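Local atomic coordinates of rubisco operon transcriptional regulator (Synechocystis sp., PDB entry 5Y2W), a protein that acts as a LysR-type transcriptional repressor whose regulatory domain binds 2-phosphoglycolate, probably linking carbon and nitrogen metabolic signals in cyanobacteria. Residues 17-22 with 141-146; 62-67 with 77-82; 108-113 with 125-130; 160-165 with 185-190. All coordinates share one frame; numbering follows the deposited sequence.

Strand 11-18 leads into residues 17-22, which meet residues 141-146 only after 118 intervening residues; contact 1 therefore closes the longest of the four loops. Contacts 2 and 3 are nested inside it, one after the other: 62-67 returns to 77-82 where the chain passes from one sheet toward the next, and 108-113 folds against the end of helix 118-129. Contact 4 (160-165 with 185-190) opens after contact 1 has closed, and no two loops cross. Contacts 1 and 4 join the two lobes across the ligand cleft, contact 2 ties strands at the junction, and contact 3 lies within one lobe. All four have residues reaching 2-phosphoglycolate.

Contact 1. Residues 17-22 with 141-146; sequences VITTAK and GSNEAI. With PGA (2-phosphoglycolic acid), chain B.
The ligand cleft between the two lobes of the LysR regulatory domain is bridged here by T19, just beyond strand 11-18, and N143, in the first turn of helix 143-151. N143 donates from ND2 to T19 OG1 (2.9 Å), the hydroxyl lying almost in the amide plane but the bond being bent at 140°. The same T19 OG1 donates to phosphate oxygen O2P of 2-phosphoglycolate at 2.6 Å, its place between the backbone N and carbonyl carbon (chi1 53°) aiming it at both partners. T20 turns its OG1 to the other end of that molecule, donating to carboxylate O1 at 2.6 Å, while its methyl CG2 packs on N143 ND2. The amide is held at its other end too: OD1 accepts from R113. Farther along, K22 and E144 approach from opposite directions in a long salt bridge, NZ to OE2 3.8 Å, and K22 also packs on E144 of the second subunit. S142 caps the helix as its N-cap residue, OG accepting from A145 N at 3.1 Å. Polar side chains at a strand end, braced from the facing lobe and turned to a ligand in the cleft, are in keeping with the periplasmic-binding-protein-like fold.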
# COMPACT_ATOMS: atom_id res chain seq x y z
N VAL A 17 -1.23 -1.05 11.78
CA VAL A 17 -1.60 -2.33 11.21
C VAL A 17 -0.59 -2.84 10.17
O VAL A 17 0.07 -2.07 9.45
CB VAL A 17 -3.07 -2.36 10.67
CG1 VAL A 17 -4.04 -1.80 11.69
CG2 VAL A 17 -3.23 -1.66 9.33
N ILE A 18 -0.51 -4.16 10.08
CA ILE A 18 0.28 -4.76 9.00
C ILE A 18 -0.38 -4.54 7.63
O ILE A 18 -1.57 -4.29 7.53
CB ILE A 18 0.54 -6.24 9.27
CG1 ILE A 18 -0.79 -6.95 9.55
CG2 ILE A 18 1.56 -6.38 10.39
CD1 ILE A 18 -0.71 -8.43 9.36
N THR A 19 0.40 -4.70 6.56
CA THR A 19 -0.03 -4.22 5.26
C THR A 19 -1.33 -4.85 4.84
O THR A 19 -2.17 -4.21 4.24
CB THR A 19 1.02 -4.54 4.18
OG1 THR A 19 1.30 -5.94 4.24
CG2 THR A 19 2.29 -3.74 4.39
N THR A 20 -1.51 -6.11 5.15
CA THR A 20 -2.61 -6.86 4.59
C THR A 20 -3.98 -6.51 5.22
O THR A 20 -5.05 -6.94 4.76
CB THR A 20 -2.32 -8.36 4.78
OG1 THR A 20 -2.00 -8.65 6.17
CG2 THR A 20 -1.13 -8.73 3.96
N ALA A 21 -3.92 -5.75 6.30
CA ALA A 21 -5.12 -5.31 7.04
C ALA A 21 -5.62 -3.94 6.65
O ALA A 21 -6.53 -3.44 7.27
CB ALA A 21 -4.81 -5.33 8.54
N LYS A 22 -5.04 -3.35 5.59
CA LYS A 22 -5.33 -2.00 5.18
C LYS A 22 -6.70 -1.86 4.53
O LYS A 22 -7.19 -0.78 4.35
CB LYS A 22 -4.26 -1.51 4.18
CG LYS A 22 -4.25 -2.35 2.92
CD LYS A 22 -3.47 -1.76 1.79
CE LYS A 22 -2.09 -1.54 2.27
NZ LYS A 22 -1.37 -1.12 1.08
N GLY A 141 8.31 -4.20 -2.59
CA GLY A 141 7.83 -3.78 -1.29
C GLY A 141 6.35 -3.35 -1.13
O GLY A 141 6.06 -2.33 -0.50
N SER A 142 5.42 -4.13 -1.64
CA SER A 142 4.01 -3.80 -1.51
C SER A 142 3.25 -4.97 -2.03
O SER A 142 3.62 -5.53 -3.06
CB SER A 142 3.70 -2.59 -2.38
OG SER A 142 2.36 -2.56 -2.82
N ASN A 143 2.21 -5.39 -1.32
CA ASN A 143 1.29 -6.40 -1.85
C ASN A 143 0.66 -6.02 -3.19
O ASN A 143 0.42 -6.88 -4.04
CB ASN A 143 0.20 -6.76 -0.84
CG ASN A 143 0.78 -7.26 0.48
OD1 ASN A 143 1.45 -8.31 0.55
ND2 ASN A 143 0.54 -6.50 1.53
N GLU A 144 0.37 -4.74 -3.38
CA GLU A 144 -0.35 -4.35 -4.59
C GLU A 144 0.66 -4.46 -5.72
O GLU A 144 0.35 -4.93 -6.76
CB GLU A 144 -0.86 -2.91 -4.54
CG GLU A 144 -1.19 -2.42 -3.14
CD GLU A 144 -2.39 -3.15 -2.65
OE1 GLU A 144 -3.32 -3.18 -3.50
OE2 GLU A 144 -2.41 -3.71 -1.49
N ALA A 145 1.90 -4.04 -5.48
CA ALA A 145 2.97 -4.12 -6.50
C ALA A 145 3.12 -5.55 -6.97
O ALA A 145 3.22 -5.77 -8.15
CB ALA A 145 4.28 -3.63 -5.92
N ILE A 146 3.10 -6.51 -6.01
CA ILE A 146 3.22 -7.87 -6.33
C ILE A 146 2.04 -8.38 -7.13
O ILE A 146 2.22 -9.11 -8.10
CB ILE A 146 3.43 -8.76 -5.09
CG1 ILE A 146 4.76 -8.45 -4.46
CG2 ILE A 146 3.41 -10.21 -5.52
CD1 ILE A 146 5.06 -9.19 -3.18
P PGA B . 3.83 -8.03 6.23
O1P PGA B . 2.61 -8.69 7.06
O2P PGA B . 3.33 -6.72 5.74
O3P PGA B . 4.16 -9.07 5.15
O4P PGA B . 4.84 -7.73 7.28
C2 PGA B . 1.30 -8.92 6.59
C1 PGA B . 0.76 -10.29 7.01
O1 PGA B . -0.42 -10.62 6.65
O2 PGA B . 1.50 -11.02 7.69

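Contact 2. Residues 62-67 with 77-82. With PGA (2-phosphoglycolic acid), chain B.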
# COMPACT_ATOMS: atom_id res chain seq x y z
N LEU A 62 -2.91 0.49 19.72
CA LEU A 62 -3.05 -0.89 19.33
C LEU A 62 -2.31 -1.23 18.03
O LEU A 62 -2.10 -0.38 17.16
CB LEU A 62 -4.51 -1.24 19.19
CG LEU A 62 -5.37 -1.26 20.46
CD1 LEU A 62 -6.84 -1.40 20.04
CD2 LEU A 62 -4.97 -2.35 21.47
N TYR A 63 -1.95 -2.50 17.93
CA TYR A 63 -1.19 -3.01 16.84
C TYR A 63 -1.93 -4.24 16.32
O TYR A 63 -2.41 -5.09 17.09
CB TYR A 63 0.20 -3.37 17.31
CG TYR A 63 0.96 -2.22 17.96
CD1 TYR A 63 0.85 -1.97 19.35
CD2 TYR A 63 1.78 -1.38 17.21
CE1 TYR A 63 1.51 -0.90 19.93
CE2 TYR A 63 2.46 -0.34 17.80
CZ TYR A 63 2.31 -0.09 19.15
OH TYR A 63 3.00 0.92 19.73
N ILE A 64 -2.02 -4.33 15.00
CA ILE A 64 -2.47 -5.55 14.36
C ILE A 64 -1.32 -6.23 13.61
O ILE A 64 -0.65 -5.67 12.69
CB ILE A 64 -3.64 -5.24 13.47
CG1 ILE A 64 -4.71 -4.62 14.39
CG2 ILE A 64 -4.10 -6.48 12.70
CD1 ILE A 64 -6.14 -4.77 13.92
N VAL A 65 -1.08 -7.45 14.05
CA VAL A 65 0.04 -8.25 13.61
C VAL A 65 -0.44 -9.70 13.41
O VAL A 65 -1.47 -10.08 13.96
CB VAL A 65 1.15 -8.22 14.62
CG1 VAL A 65 1.58 -6.78 14.84
CG2 VAL A 65 0.72 -8.89 15.94
N SER A 66 0.26 -10.45 12.56
CA SER A 66 0.12 -11.91 12.46
C SER A 66 1.14 -12.73 13.27
O SER A 66 0.87 -13.82 13.71
CB SER A 66 0.23 -12.32 10.98
OG SER A 66 -0.83 -11.78 10.29
N GLU A 67 2.35 -12.23 13.33
CA GLU A 67 3.46 -12.85 14.05
C GLU A 67 3.92 -11.81 15.10
O GLU A 67 4.46 -10.78 14.77
CB GLU A 67 4.60 -13.24 13.11
CG GLU A 67 5.65 -14.08 13.83
CD GLU A 67 6.93 -14.36 13.07
OE1 GLU A 67 7.16 -13.83 11.95
OE2 GLU A 67 7.72 -15.14 13.63
N GLN A 77 -5.03 -10.75 21.29
CA GLN A 77 -6.05 -11.73 20.97
C GLN A 77 -6.14 -11.95 19.48
O GLN A 77 -6.13 -10.96 18.74
CB GLN A 77 -7.41 -11.24 21.42
CG GLN A 77 -7.43 -10.77 22.85
CD GLN A 77 -8.82 -10.39 23.29
OE1 GLN A 77 -9.73 -11.20 23.22
NE2 GLN A 77 -9.00 -9.13 23.69
N PRO A 78 -6.36 -13.21 19.05
CA PRO A 78 -6.68 -13.43 17.66
C PRO A 78 -8.10 -13.01 17.41
O PRO A 78 -8.94 -13.22 18.27
CB PRO A 78 -6.56 -14.94 17.50
CG PRO A 78 -6.98 -15.49 18.85
CD PRO A 78 -6.54 -14.45 19.86
N PHE A 79 -8.35 -12.40 16.25
CA PHE A 79 -9.70 -11.99 15.86
C PHE A 79 -10.09 -12.42 14.44
O PHE A 79 -11.25 -12.37 14.11
CB PHE A 79 -9.89 -10.48 16.03
CG PHE A 79 -9.02 -9.63 15.13
CD1 PHE A 79 -7.77 -9.22 15.53
CD2 PHE A 79 -9.50 -9.22 13.88
CE1 PHE A 79 -6.99 -8.43 14.71
CE2 PHE A 79 -8.73 -8.43 13.05
CZ PHE A 79 -7.47 -8.04 13.45
N LEU A 80 -9.16 -12.90 13.62
CA LEU A 80 -9.45 -13.23 12.22
C LEU A 80 -8.31 -14.03 11.64
O LEU A 80 -7.18 -13.74 11.88
CB LEU A 80 -9.71 -11.92 11.38
CG LEU A 80 -10.51 -12.07 10.09
CD1 LEU A 80 -11.87 -12.73 10.29
CD2 LEU A 80 -10.71 -10.73 9.43
N ASP A 81 -8.62 -15.05 10.89
CA ASP A 81 -7.60 -15.82 10.21
C ASP A 81 -6.97 -14.98 9.11
O ASP A 81 -7.62 -14.13 8.53
CB ASP A 81 -8.22 -17.03 9.54
CG ASP A 81 -8.71 -18.05 10.55
OD1 ASP A 81 -8.42 -17.87 11.75
OD2 ASP A 81 -9.38 -19.02 10.13
N ASN A 82 -5.71 -15.27 8.85
CA ASN A 82 -4.97 -14.60 7.82
C ASN A 82 -4.23 -15.63 6.98
O ASN A 82 -3.01 -15.75 7.02
CB ASN A 82 -4.00 -13.64 8.48
CG ASN A 82 -3.21 -12.85 7.45
OD1 ASN A 82 -3.68 -12.59 6.31
ND2 ASN A 82 -2.00 -12.49 7.82
P PGA B . 3.83 -8.03 6.23
O1P PGA B . 2.61 -8.69 7.06
O2P PGA B . 3.33 -6.72 5.74
O3P PGA B . 4.16 -9.07 5.15
O4P PGA B . 4.84 -7.73 7.28
C2 PGA B . 1.30 -8.92 6.59
C1 PGA B . 0.76 -10.29 7.01
O1 PGA B . -0.42 -10.62 6.65
O2 PGA B . 1.50 -11.02 7.69
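N82 and S66, from the ligand pocket of the LysR regulatory domain, provide the polar half of this contact, I64 and F79 the apolar half. N82 ND2 donates to S66 OG (2.8 Å), with the hydroxyl tilted out of the amide plane and the bond bent at 138°. N82 ND2 also donates to carboxylate O1 of 2-phosphoglycolate at 2.7 Å and a straighter 156°, so a single amide nitrogen serves both a pocket wall and the ligand. N82 carries its CG anti to the backbone N (chi1 -178°), which extends the amide toward S66 and the carboxylate. The oxygen of that amide, OD1, accepts from S160 OG, and the pairing of both amide ends would fix its flip. S66 OG stands 3.6 Å from ligand O2, too far for a hydrogen bond.

Apolar contact comes from I64, whose two branches meet the far end of the F79 ring: CD1 approaches F79 CZ obliquely at 3.6 Å, and CG2 touches the same CZ edge-on at 3.8 Å. The two side chains run at about a right angle.

Strand 186-192 runs between strands 62-65 and 74-79 in the mixed sheet, and I64 and F79 reach each other across it, F79 also packing on W187 and on M209 of helix 199-211. N82, past the corner at L80, lies at the start of strand 81-89 of the three-stranded sheet.

Contact 3. Residues 108-113 with 125-130. With PGA (2-phosphoglycolic acid), chain B.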
# COMPACT_ATOMS: atom_id res chain seq x y z
N GLU A 108 10.37 -22.10 -9.90
CA GLU A 108 9.38 -21.14 -10.37
C GLU A 108 9.82 -19.73 -10.13
O GLU A 108 10.49 -19.44 -9.14
CB GLU A 108 8.07 -21.30 -9.62
CG GLU A 108 7.26 -22.49 -10.06
CD GLU A 108 6.49 -22.27 -11.37
OE1 GLU A 108 6.05 -21.11 -11.67
OE2 GLU A 108 6.34 -23.29 -12.11
N ALA A 109 9.46 -18.85 -11.08
CA ALA A 109 9.76 -17.42 -10.95
C ALA A 109 8.83 -16.95 -9.84
O ALA A 109 7.59 -17.17 -9.90
CB ALA A 109 9.48 -16.65 -12.24
N PHE A 110 9.43 -16.32 -8.84
CA PHE A 110 8.74 -16.02 -7.58
C PHE A 110 9.10 -14.62 -7.09
O PHE A 110 10.28 -14.30 -6.86
CB PHE A 110 9.13 -17.04 -6.54
CG PHE A 110 8.27 -17.01 -5.32
CD1 PHE A 110 8.48 -16.06 -4.33
CD2 PHE A 110 7.26 -17.94 -5.16
CE1 PHE A 110 7.66 -16.02 -3.21
CE2 PHE A 110 6.44 -17.92 -4.05
CZ PHE A 110 6.65 -16.95 -3.06
N ILE A 111 8.08 -13.79 -6.89
CA ILE A 111 8.30 -12.43 -6.50
C ILE A 111 8.25 -12.35 -5.02
O ILE A 111 7.27 -12.82 -4.42
CB ILE A 111 7.21 -11.53 -7.10
CG1 ILE A 111 7.16 -11.69 -8.64
CG2 ILE A 111 7.45 -10.08 -6.70
CD1 ILE A 111 5.78 -11.57 -9.24
N MET A 112 9.22 -11.72 -4.42
CA MET A 112 9.24 -11.63 -2.96
C MET A 112 8.86 -10.22 -2.48
O MET A 112 9.05 -9.24 -3.18
CB MET A 112 10.63 -11.92 -2.44
CG MET A 112 11.05 -13.37 -2.44
SD MET A 112 10.46 -14.33 -1.02
CE MET A 112 11.07 -16.00 -1.28
N ARG A 113 8.30 -10.13 -1.29
CA ARG A 113 8.12 -8.88 -0.58
C ARG A 113 9.50 -8.39 -0.10
O ARG A 113 10.49 -9.15 -0.13
CB ARG A 113 7.22 -9.14 0.66
CG ARG A 113 5.74 -9.27 0.37
CD ARG A 113 5.06 -7.95 0.14
NE ARG A 113 5.30 -7.09 1.30
CZ ARG A 113 4.61 -7.10 2.44
NH1 ARG A 113 5.04 -6.35 3.46
NH2 ARG A 113 3.50 -7.86 2.56
N ASN A 125 10.50 -19.51 5.54
CA ASN A 125 10.59 -20.62 6.48
C ASN A 125 9.96 -21.82 5.94
O ASN A 125 10.47 -22.91 6.09
CB ASN A 125 9.98 -20.25 7.81
CG ASN A 125 10.87 -19.29 8.53
OD1 ASN A 125 12.04 -19.29 8.26
ND2 ASN A 125 10.32 -18.43 9.39
N LEU A 126 8.83 -21.62 5.28
CA LEU A 126 8.16 -22.75 4.69
C LEU A 126 9.03 -23.42 3.60
O LEU A 126 9.16 -24.66 3.58
CB LEU A 126 6.81 -22.34 4.15
CG LEU A 126 6.03 -23.50 3.50
CD1 LEU A 126 5.47 -24.42 4.60
CD2 LEU A 126 4.92 -22.99 2.58
N PHE A 127 9.61 -22.63 2.71
CA PHE A 127 10.45 -23.17 1.62
C PHE A 127 11.72 -23.86 2.14
O PHE A 127 12.10 -24.91 1.63
CB PHE A 127 10.82 -22.06 0.61
CG PHE A 127 9.65 -21.55 -0.18
CD1 PHE A 127 8.44 -22.20 -0.15
CD2 PHE A 127 9.79 -20.48 -1.02
CE1 PHE A 127 7.38 -21.75 -0.92
CE2 PHE A 127 8.74 -20.01 -1.77
CZ PHE A 127 7.54 -20.63 -1.71
N HIS A 128 12.36 -23.28 3.15
CA HIS A 128 13.51 -23.90 3.79
C HIS A 128 13.09 -25.27 4.36
O HIS A 128 13.68 -26.30 4.09
CB HIS A 128 14.00 -22.98 4.89
CG HIS A 128 15.21 -23.47 5.60
ND1 HIS A 128 15.15 -24.21 6.77
CD2 HIS A 128 16.53 -23.32 5.32
CE1 HIS A 128 16.37 -24.50 7.16
NE2 HIS A 128 17.22 -23.97 6.30
N ARG A 129 12.01 -25.28 5.13
CA ARG A 129 11.52 -26.50 5.74
C ARG A 129 11.30 -27.59 4.68
O ARG A 129 11.47 -28.77 4.95
CB ARG A 129 10.19 -26.22 6.48
CG ARG A 129 9.61 -27.42 7.20
CD ARG A 129 8.43 -27.04 8.06
NE ARG A 129 8.26 -28.04 9.11
CZ ARG A 129 7.56 -29.15 8.98
NH1 ARG A 129 6.93 -29.45 7.84
NH2 ARG A 129 7.47 -29.97 9.99
N HIS A 130 10.87 -27.20 3.49
CA HIS A 130 10.50 -28.16 2.46
C HIS A 130 11.48 -28.26 1.31
O HIS A 130 11.16 -28.82 0.28
CB HIS A 130 9.11 -27.84 1.94
CG HIS A 130 8.03 -28.18 2.91
ND1 HIS A 130 7.55 -27.28 3.84
CD2 HIS A 130 7.37 -29.34 3.13
CE1 HIS A 130 6.63 -27.87 4.58
NE2 HIS A 130 6.49 -29.11 4.16
P PGA B . 3.83 -8.03 6.23
O1P PGA B . 2.61 -8.69 7.06
O2P PGA B . 3.33 -6.72 5.74
O3P PGA B . 4.16 -9.07 5.15
O4P PGA B . 4.84 -7.73 7.28
C2 PGA B . 1.30 -8.92 6.59
C1 PGA B . 0.76 -10.29 7.01
O1 PGA B . -0.42 -10.62 6.65
O2 PGA B . 1.50 -11.02 7.69
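F127 drives the edge of its ring against the face of F110, a T-shaped (edge-to-face) pair inside the lobe of the LysR regulatory domain that carries helix 118-129. The centroids are 5.4 Å apart and the ring planes are inclined at 79°, close to perpendicular. The side chains come from opposite directions: F110 from the extended segment 108-113, F127 from the last turns of the helix. CG of F110 stands anti to the backbone N (chi1 -167°), which carries the ring out toward the helix. F127 answers with its outer carbons, CZ lying 3.7 Å from F110 CE2, while F127 CE2 sits 3.8 Å above the plane of the F110 ring, off-centre toward the rim. V123, one turn earlier in the helix, and V134 and I156 add further cover to F110, so the aromatic pair seals the helix onto the segment in a buried apolar layer.

Just past the helix end, H130 ND1 donates to L126 O at 3.1 Å, binding the imidazole to the last turn. At the other extremity of 108-113, R113 bends its chain into the cleft. Its guanidinium meets the phosphate edge-on: R113 NH1 donates to O2P of 2-phosphoglycolate at 2.9 Å, nearly straight at 164°.

Contact 4. Residues 160-165 with 185-190; sequences SQHTLV and RRWYVA. With PGA (2-phosphoglycolic acid), chain B.
H162 and W187 each carry CG beside the backbone N and anti to the carbonyl carbon (chi1 -63° and -78°), and these torsions send the two rings toward each other from opposite directions. They meet beside the ligand pocket, between the two lobes of the LysR regulatory domain, as an offset stack: the imidazole of H162 lies over the six-membered ring of W187, centroids 3.9 Å apart and planes inclined by 22°. CH2 of W187 comes beneath the centre of the imidazole, whereas the imidazole itself lies toward the rim of the indole. H162 NE2 bonds to the carbonyl oxygen of D81, which steadies the rotation of the imidazole. An ST turn sets up the backbone on this side, with S160 OG accepting from H162 N at 3.0 Å, and S160 O accepts from T163 N and, at 2.7 Å, from T163 OG1.

Indole and ligand are neighbours, the W187 ring presenting its edge to carboxylate O1 of 2-phosphoglycolate. On the other carboxylate oxygen, R185 extends its chain fully and donates from NE to ligand O2 at 2.9 Å, with NH2 bonded to the same oxygen, a charged grip on the acid.

W187 belongs to strand 186-192, between 62-65 and 74-79 in the mixed sheet, while H162 follows strand 157-160 at the margin of the three-stranded sheet; the stack thus spans the two sheets beside D81 and N82, where strand 81-89 begins.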
# COMPACT_ATOMS: atom_id res chain seq x y z
N SER A 160 -1.18 -12.71 1.62
CA SER A 160 -2.44 -12.85 2.35
C SER A 160 -3.58 -12.88 1.41
O SER A 160 -3.70 -12.02 0.53
CB SER A 160 -2.67 -11.67 3.29
OG SER A 160 -3.91 -11.84 3.93
N GLN A 161 -4.46 -13.83 1.62
CA GLN A 161 -5.72 -13.89 0.93
C GLN A 161 -6.56 -12.64 1.08
O GLN A 161 -7.38 -12.37 0.22
CB GLN A 161 -6.53 -15.04 1.48
CG GLN A 161 -7.59 -15.54 0.52
CD GLN A 161 -7.87 -17.00 0.73
OE1 GLN A 161 -7.59 -17.54 1.78
NE2 GLN A 161 -8.42 -17.64 -0.27
N HIS A 162 -6.35 -11.87 2.16
CA HIS A 162 -7.09 -10.60 2.31
C HIS A 162 -6.73 -9.61 1.22
O HIS A 162 -7.47 -8.67 1.02
CB HIS A 162 -6.81 -9.95 3.67
CG HIS A 162 -7.26 -10.78 4.83
ND1 HIS A 162 -8.59 -11.00 5.10
CD2 HIS A 162 -6.58 -11.49 5.76
CE1 HIS A 162 -8.72 -11.80 6.14
NE2 HIS A 162 -7.51 -12.12 6.56
N THR A 163 -5.58 -9.80 0.54
CA THR A 163 -5.19 -8.82 -0.52
C THR A 163 -6.03 -9.02 -1.79
O THR A 163 -6.11 -8.12 -2.63
CB THR A 163 -3.71 -8.93 -0.92
OG1 THR A 163 -3.47 -10.20 -1.49
CG2 THR A 163 -2.75 -8.69 0.27
N LEU A 164 -6.61 -10.20 -1.93
CA LEU A 164 -7.48 -10.54 -3.08
C LEU A 164 -8.95 -10.08 -2.97
O LEU A 164 -9.74 -10.40 -3.84
CB LEU A 164 -7.47 -12.05 -3.30
CG LEU A 164 -6.10 -12.71 -3.54
CD1 LEU A 164 -6.26 -14.22 -3.49
CD2 LEU A 164 -5.48 -12.20 -4.86
N VAL A 165 -9.30 -9.35 -1.93
CA VAL A 165 -10.67 -8.87 -1.71
C VAL A 165 -11.03 -7.76 -2.71
O VAL A 165 -12.19 -7.60 -3.09
CB VAL A 165 -10.83 -8.43 -0.23
CG1 VAL A 165 -12.19 -7.80 0.08
CG2 VAL A 165 -10.52 -9.62 0.67
N ARG A 185 -2.34 -18.67 9.58
CA ARG A 185 -1.78 -17.50 10.23
C ARG A 185 -2.98 -16.69 10.66
O ARG A 185 -4.08 -16.87 10.15
CB ARG A 185 -0.90 -16.83 9.19
CG ARG A 185 -0.20 -15.55 9.50
CD ARG A 185 0.51 -15.13 8.21
NE ARG A 185 1.28 -13.87 8.28
CZ ARG A 185 2.49 -13.75 8.83
NH1 ARG A 185 3.08 -14.82 9.29
NH2 ARG A 185 3.13 -12.59 8.84
N ARG A 186 -2.81 -15.80 11.60
CA ARG A 186 -4.00 -15.18 12.18
C ARG A 186 -3.65 -13.74 12.31
O ARG A 186 -2.48 -13.45 12.40
CB ARG A 186 -4.28 -15.82 13.55
CG ARG A 186 -4.49 -17.34 13.45
CD ARG A 186 -4.88 -18.00 14.74
NE ARG A 186 -6.30 -17.84 15.06
CZ ARG A 186 -6.86 -18.08 16.27
NH1 ARG A 186 -6.14 -18.47 17.33
NH2 ARG A 186 -8.18 -17.90 16.43
N TRP A 187 -4.64 -12.86 12.25
CA TRP A 187 -4.47 -11.50 12.72
C TRP A 187 -4.75 -11.40 14.23
O TRP A 187 -5.76 -11.86 14.73
CB TRP A 187 -5.44 -10.57 11.97
CG TRP A 187 -5.05 -10.19 10.58
CD1 TRP A 187 -3.82 -10.24 10.00
CD2 TRP A 187 -5.92 -9.65 9.61
NE1 TRP A 187 -3.87 -9.77 8.72
CE2 TRP A 187 -5.15 -9.39 8.45
CE3 TRP A 187 -7.28 -9.30 9.61
CZ2 TRP A 187 -5.69 -8.86 7.31
CZ3 TRP A 187 -7.82 -8.80 8.46
CH2 TRP A 187 -7.00 -8.55 7.32
N TYR A 188 -3.84 -10.73 14.93
CA TYR A 188 -3.97 -10.48 16.34
C TYR A 188 -4.06 -9.01 16.57
O TYR A 188 -3.38 -8.23 15.91
CB TYR A 188 -2.75 -10.95 17.08
CG TYR A 188 -2.49 -12.44 17.05
CD1 TYR A 188 -3.19 -13.31 17.89
CD2 TYR A 188 -1.51 -12.97 16.20
CE1 TYR A 188 -2.92 -14.68 17.88
CE2 TYR A 188 -1.25 -14.32 16.18
CZ TYR A 188 -1.94 -15.17 17.03
OH TYR A 188 -1.63 -16.49 16.96
N VAL A 189 -4.90 -8.62 17.53
CA VAL A 189 -4.86 -7.25 18.05
C VAL A 189 -4.14 -7.26 19.41
O VAL A 189 -4.44 -8.03 20.32
CB VAL A 189 -6.24 -6.59 18.11
CG1 VAL A 189 -7.22 -7.46 18.88
CG2 VAL A 189 -6.15 -5.21 18.75
N ALA A 190 -3.14 -6.40 19.48
CA ALA A 190 -2.12 -6.44 20.48
C ALA A 190 -1.93 -5.06 21.07
O ALA A 190 -2.28 -4.06 20.44
CB ALA A 190 -0.81 -6.94 19.88
P PGA B . 3.83 -8.03 6.23
O1P PGA B . 2.61 -8.69 7.06
O2P PGA B . 3.33 -6.72 5.74
O3P PGA B . 4.16 -9.07 5.15
O4P PGA B . 4.84 -7.73 7.28
C2 PGA B . 1.30 -8.92 6.59
C1 PGA B . 0.76 -10.29 7.01
O1 PGA B . -0.42 -10.62 6.65
O2 PGA B . 1.50 -11.02 7.69